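Local coordinates for protein E3 ubiquitin ligase RavN (Legionella pneumophila, PDB 5MIY) that acts as an E3 ubiquitin ligase of Legionella pneumophila, an effector that probably promotes ubiquitin transfer from an E2 enzyme to target proteins, at residues K74-E79 with E94-D99. Numbering follows the deposited sequence.
Sequences KLLFEE and ELFAVD
Leu76, in the short helically turned start of 74-79, faces Leu95 in the last turn of helix 89-96 with their CA atoms 9.4 Å apart, a separation that side chains alone bridge. The closest touch belongs to Leu76 and Phe96, coming from opposite directions: CD1 of Leu76 meets CZ of Phe96 at 3.7 Å, approaching the ring obliquely, while CD2 of Leu76 stands 4.1 Å from the same CZ. One ring face of Phe96 is backed near its rim by CB of the preceding Leu95, 3.7 Å above the plane. With CG anti to the carbonyl carbon (chi1 -62°), the side chain of Leu95 extends toward the loop, and its CD1 lies 4.2 Å from CD2 of Leu76 and equally far from CD2 of Leu75. The contact is thus wholly apolar; Leu76 and Phe96 are buried, Leu75 and Leu95 partly exposed, and Leu75 sits at the margin. Leu76 also packs on Leu67 of helix 64-68 and on His70, whose NE2 makes a weak hydrogen bond to Leu95 O. The contact joins the loop after helix 64-68 to the C-terminal turn of helix 89-96, with Phe96 touching Ile62, just past strand 58-61.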
# COMPACT_ATOMS: atom_id res chain seq x y z
N LYS A 74 -5.28 10.61 -14.66
CA LYS A 74 -4.80 11.78 -13.92
C LYS A 74 -5.26 11.76 -12.46
O LYS A 74 -4.72 12.52 -11.65
CB LYS A 74 -5.27 13.06 -14.62
CG LYS A 74 -4.78 14.37 -13.98
CD LYS A 74 -5.29 15.60 -14.72
CE LYS A 74 -6.51 16.21 -14.03
NZ LYS A 74 -7.78 15.52 -14.38
N LEU A 75 -6.22 10.91 -12.11
CA LEU A 75 -6.59 10.77 -10.71
C LEU A 75 -5.48 10.13 -9.90
O LEU A 75 -5.18 10.56 -8.78
CB LEU A 75 -7.88 9.96 -10.59
CG LEU A 75 -8.73 10.15 -9.34
CD1 LEU A 75 -8.69 11.60 -8.86
CD2 LEU A 75 -10.15 9.72 -9.65
N LEU A 76 -4.84 9.10 -10.46
CA LEU A 76 -3.86 8.31 -9.74
C LEU A 76 -2.42 8.75 -9.98
O LEU A 76 -1.57 8.58 -9.10
CB LEU A 76 -4.00 6.83 -10.11
CG LEU A 76 -5.38 6.22 -9.81
CD1 LEU A 76 -5.53 4.85 -10.47
CD2 LEU A 76 -5.59 6.13 -8.31
N PHE A 77 -2.12 9.32 -11.15
CA PHE A 77 -0.75 9.66 -11.51
C PHE A 77 -0.69 11.09 -12.02
O PHE A 77 -1.52 11.51 -12.84
CB PHE A 77 -0.21 8.71 -12.58
CG PHE A 77 0.04 7.32 -12.08
CD1 PHE A 77 -0.96 6.37 -12.10
CD2 PHE A 77 1.29 6.97 -11.57
CE1 PHE A 77 -0.73 5.09 -11.64
CE2 PHE A 77 1.53 5.69 -11.11
CZ PHE A 77 0.51 4.75 -11.14
N GLU A 78 0.30 11.84 -11.54
CA GLU A 78 0.60 13.20 -12.00
C GLU A 78 2.04 13.19 -12.50
O GLU A 78 2.98 13.16 -11.70
CB GLU A 78 0.40 14.23 -10.89
CG GLU A 78 -0.62 13.84 -9.81
CD GLU A 78 -2.04 13.74 -10.33
OE1 GLU A 78 -2.87 13.09 -9.66
OE2 GLU A 78 -2.33 14.32 -11.41
N GLU A 79 2.20 13.23 -13.83
CA GLU A 79 3.52 13.17 -14.47
C GLU A 79 4.22 11.84 -14.16
O GLU A 79 5.40 11.80 -13.82
CB GLU A 79 4.39 14.36 -14.07
CG GLU A 79 3.75 15.71 -14.32
CD GLU A 79 4.69 16.69 -14.99
OE1 GLU A 79 4.97 16.51 -16.20
OE2 GLU A 79 5.15 17.64 -14.32
N GLU A 94 -14.96 2.49 -9.45
CA GLU A 94 -14.79 2.66 -10.89
C GLU A 94 -13.40 2.23 -11.34
O GLU A 94 -13.24 1.61 -12.40
CB GLU A 94 -15.04 4.12 -11.27
CG GLU A 94 -16.48 4.56 -11.12
CD GLU A 94 -16.62 6.06 -10.90
OE1 GLU A 94 -17.67 6.50 -10.38
OE2 GLU A 94 -15.67 6.81 -11.24
N LEU A 95 -12.38 2.53 -10.54
CA LEU A 95 -11.00 2.25 -10.94
C LEU A 95 -10.61 0.81 -10.64
O LEU A 95 -9.93 0.18 -11.46
CB LEU A 95 -10.05 3.23 -10.24
CG LEU A 95 -10.23 4.71 -10.56
CD1 LEU A 95 -9.59 5.60 -9.50
CD2 LEU A 95 -9.68 5.04 -11.94
N PHE A 96 -11.03 0.26 -9.50
CA PHE A 96 -10.51 -1.03 -9.05
C PHE A 96 -11.57 -2.11 -8.84
O PHE A 96 -11.21 -3.25 -8.52
CB PHE A 96 -9.70 -0.84 -7.75
CG PHE A 96 -8.62 0.21 -7.88
CD1 PHE A 96 -7.49 -0.03 -8.66
CD2 PHE A 96 -8.75 1.44 -7.25
CE1 PHE A 96 -6.50 0.94 -8.79
CE2 PHE A 96 -7.76 2.41 -7.38
CZ PHE A 96 -6.63 2.16 -8.15
N ALA A 97 -12.86 -1.80 -9.03
CA ALA A 97 -13.94 -2.79 -8.95
C ALA A 97 -14.05 -3.42 -7.56
O ALA A 97 -14.32 -4.61 -7.42
CB ALA A 97 -13.78 -3.89 -10.01
N VAL A 98 -13.84 -2.61 -6.53
CA VAL A 98 -14.00 -3.03 -5.14
C VAL A 98 -14.83 -1.98 -4.42
O VAL A 98 -14.50 -0.79 -4.46
CB VAL A 98 -12.65 -3.21 -4.42
CG1 VAL A 98 -12.88 -3.71 -3.00
CG2 VAL A 98 -11.73 -4.15 -5.19
N ASP A 99 -15.90 -2.42 -3.75
CA ASP A 99 -16.57 -1.56 -2.79
C ASP A 99 -15.94 -1.83 -1.43
O ASP A 99 -16.19 -2.90 -0.85
CB ASP A 99 -18.07 -1.82 -2.74
CG ASP A 99 -18.83 -0.75 -1.97
OD1 ASP A 99 -18.23 -0.08 -1.09
OD2 ASP A 99 -20.04 -0.56 -2.23